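Local coordinates for protein putative dehydratase (Mesorhizobium loti, PDB 2POZ) that is of unproven function but belongs to the mandelate racemase/muconate lactonizing enzyme family and probably acts as a lyase, perhaps a dehydratase, at residues T6-K14 against I375-T384. Residues are numbered along the deposited sequence; the frame is centred on the assembly and turned at random.
Sequences TGVNIYLLK and IEPYLWASCT
Val-8 and Ile-10 pair through their backbones with Cys-383 and Ala-381, so that the C-terminal strand 379-383 runs antiparallel to strand 6-12. Val-8 N reaches Cys-383 O at 2.9 Å, and Ile-10 N reaches Ala-381 O at 2.8 Å. A classic beta bulge then shifts the register: Ile-10 O accepts from both Trp-380 N (2.6 Å) and Ala-381 N (3.2 Å). Past it, Leu-12 N bonds to Tyr-378 O.

The Tyr-11 ring is clamped by two CH-pi contacts. Ile-375 CD1 sits 3.8 Å from the ring centroid, almost on the normal, while Leu-379 CD1 covers the opposite face less centrally. With its CG anti to the carbonyl carbon (chi1 -54°), Tyr-11 brings CD1 to 3.2 Å from Ile-375 O. Replacing Tyr-11 with an alanine would probably open a gap between Ile-375 and Leu-379 and deprive Glu-24 of its weak hydrogen bond from the phenol.

Farther along, Leu-13 CG packs 3.9 Å from Tyr-378 CD2, the two side chains crossing nearly at right angles. One water links Tyr-378 OH to Lys-14 O. The side chains of Leu-12 and Trp-380 lie side by side, with Leu-12 CD2 3.8 Å from Trp-380 CD1.

Within this chain, strand 379-383 is the edge strand of the antiparallel sheet of the enolase-like N-terminal domain, with strand 21-27 flanking 6-12 on its other side. Helix 45-59 covers Val-8, Ile-10 and Cys-383, and Trp-380 packs against Trp-380 of a second subunit.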
# COMPACT_ATOMS: atom_id res chain seq x y z
N THR A 6 41.52 9.86 30.70
CA THR A 6 42.42 10.98 30.94
C THR A 6 42.93 11.63 29.66
O THR A 6 43.44 12.75 29.69
CB THR A 6 43.62 10.52 31.76
OG1 THR A 6 44.19 9.35 31.17
CG2 THR A 6 43.20 10.21 33.19
N GLY A 7 42.79 10.93 28.53
CA GLY A 7 43.25 11.49 27.28
C GLY A 7 42.84 10.70 26.05
O GLY A 7 42.63 9.49 26.13
N VAL A 8 42.74 11.39 24.92
CA VAL A 8 42.37 10.77 23.65
C VAL A 8 43.31 11.27 22.56
O VAL A 8 43.44 12.47 22.35
CB VAL A 8 40.91 11.13 23.23
CG1 VAL A 8 40.59 10.48 21.89
CG2 VAL A 8 39.91 10.68 24.29
N ASN A 9 43.98 10.34 21.89
CA ASN A 9 44.90 10.69 20.80
C ASN A 9 44.27 10.29 19.48
O ASN A 9 43.68 9.21 19.36
CB ASN A 9 46.24 9.97 20.97
CG ASN A 9 47.12 10.61 22.04
OD1 ASN A 9 48.03 9.96 22.57
ND2 ASN A 9 46.87 11.87 22.35
N ILE A 10 44.41 11.16 18.48
CA ILE A 10 43.86 10.91 17.15
C ILE A 10 45.00 10.85 16.15
O ILE A 10 45.82 11.77 16.07
CB ILE A 10 42.89 12.03 16.76
CG1 ILE A 10 41.77 12.12 17.80
CG2 ILE A 10 42.30 11.75 15.38
CD1 ILE A 10 41.11 13.46 17.88
N TYR A 11 45.03 9.78 15.37
CA TYR A 11 46.08 9.55 14.39
C TYR A 11 45.50 9.50 12.98
O TYR A 11 44.50 8.82 12.74
CB TYR A 11 46.77 8.21 14.69
CG TYR A 11 47.29 8.10 16.11
CD1 TYR A 11 48.60 8.44 16.42
CD2 TYR A 11 46.45 7.69 17.15
CE1 TYR A 11 49.08 8.38 17.74
CE2 TYR A 11 46.91 7.62 18.48
CZ TYR A 11 48.23 7.97 18.76
OH TYR A 11 48.69 7.91 20.06
N LEU A 12 46.12 10.24 12.06
CA LEU A 12 45.70 10.27 10.66
C LEU A 12 46.89 9.70 9.89
O LEU A 12 47.82 10.42 9.55
CB LEU A 12 45.39 11.70 10.22
CG LEU A 12 45.02 11.92 8.75
CD1 LEU A 12 43.93 10.97 8.30
CD2 LEU A 12 44.58 13.37 8.56
N LEU A 13 46.86 8.41 9.63
CA LEU A 13 47.95 7.75 8.93
C LEU A 13 48.01 7.92 7.43
O LEU A 13 47.04 8.27 6.76
CB LEU A 13 47.94 6.25 9.22
CG LEU A 13 48.50 5.68 10.52
CD1 LEU A 13 47.71 6.20 11.71
CD2 LEU A 13 48.45 4.16 10.47
N LYS A 14 49.21 7.67 6.92
CA LYS A 14 49.48 7.65 5.49
C LYS A 14 49.98 6.22 5.43
O LYS A 14 51.08 5.93 5.89
CB LYS A 14 50.60 8.61 5.09
CG LYS A 14 50.88 8.58 3.58
CD LYS A 14 52.02 9.51 3.17
CE LYS A 14 53.38 8.91 3.48
NZ LYS A 14 54.48 9.69 2.86
N ILE A 375 52.63 4.52 14.82
CA ILE A 375 51.56 5.48 14.62
C ILE A 375 51.85 6.87 15.20
O ILE A 375 51.25 7.86 14.76
CB ILE A 375 50.23 4.97 15.23
CG1 ILE A 375 50.35 4.85 16.75
CG2 ILE A 375 49.84 3.63 14.60
CD1 ILE A 375 49.08 4.44 17.44
N GLU A 376 52.75 6.94 16.17
CA GLU A 376 53.09 8.22 16.79
C GLU A 376 53.45 9.32 15.78
O GLU A 376 53.07 10.47 15.97
CB GLU A 376 54.24 8.02 17.79
CG GLU A 376 54.59 9.25 18.61
CD GLU A 376 53.40 9.83 19.37
OE1 GLU A 376 52.52 9.04 19.80
OE2 GLU A 376 53.36 11.06 19.55
N PRO A 377 54.17 8.98 14.69
CA PRO A 377 54.53 9.99 13.70
C PRO A 377 53.29 10.60 13.03
O PRO A 377 53.36 11.68 12.45
CB PRO A 377 55.37 9.21 12.68
CG PRO A 377 55.99 8.14 13.51
CD PRO A 377 54.83 7.70 14.40
N TYR A 378 52.17 9.91 13.14
CA TYR A 378 50.93 10.37 12.52
C TYR A 378 49.93 11.00 13.49
O TYR A 378 48.77 11.27 13.13
CB TYR A 378 50.31 9.20 11.76
CG TYR A 378 51.23 8.70 10.66
CD1 TYR A 378 51.45 9.45 9.50
CD2 TYR A 378 51.96 7.51 10.82
CE1 TYR A 378 52.36 9.03 8.52
CE2 TYR A 378 52.87 7.09 9.85
CZ TYR A 378 53.07 7.86 8.71
OH TYR A 378 53.99 7.44 7.77
N LEU A 379 50.38 11.25 14.72
CA LEU A 379 49.54 11.89 15.73
C LEU A 379 49.01 13.17 15.08
O LEU A 379 49.79 13.98 14.61
CB LEU A 379 50.38 12.24 16.96
CG LEU A 379 49.64 12.87 18.15
CD1 LEU A 379 48.56 11.90 18.68
CD2 LEU A 379 50.66 13.20 19.25
N TRP A 380 47.69 13.33 15.07
CA TRP A 380 47.06 14.49 14.45
C TRP A 380 46.47 15.45 15.49
O TRP A 380 46.37 16.65 15.26
CB TRP A 380 45.96 14.01 13.51
CG TRP A 380 45.36 15.06 12.63
CD1 TRP A 380 45.86 15.55 11.45
CD2 TRP A 380 44.11 15.73 12.84
NE1 TRP A 380 44.99 16.46 10.91
CE2 TRP A 380 43.91 16.60 11.74
CE3 TRP A 380 43.13 15.67 13.84
CZ2 TRP A 380 42.77 17.40 11.62
CZ3 TRP A 380 42.00 16.47 13.72
CH2 TRP A 380 41.83 17.33 12.61
N ALA A 381 46.06 14.92 16.63
CA ALA A 381 45.51 15.76 17.69
C ALA A 381 45.50 14.99 19.00
O ALA A 381 45.41 13.77 19.01
CB ALA A 381 44.08 16.20 17.33
N SER A 382 45.62 15.74 20.10
CA SER A 382 45.62 15.18 21.44
C SER A 382 44.65 15.97 22.30
O SER A 382 44.65 17.19 22.26
CB SER A 382 47.02 15.27 22.07
OG SER A 382 47.93 14.41 21.41
N CYS A 383 43.83 15.27 23.07
CA CYS A 383 42.85 15.92 23.94
C CYS A 383 43.04 15.41 25.36
O CYS A 383 42.95 14.21 25.61
CB CYS A 383 41.42 15.61 23.47
SG CYS A 383 41.18 15.69 21.69
N THR A 384 43.30 16.32 26.30
CA THR A 384 43.49 15.95 27.70
C THR A 384 42.70 16.86 28.64
O THR A 384 42.77 16.63 29.87
CB THR A 384 44.99 16.03 28.10
OG1 THR A 384 45.49 17.33 27.78
CG2 THR A 384 45.81 14.97 27.37
O HOH W 1 53.84 5.33 5.53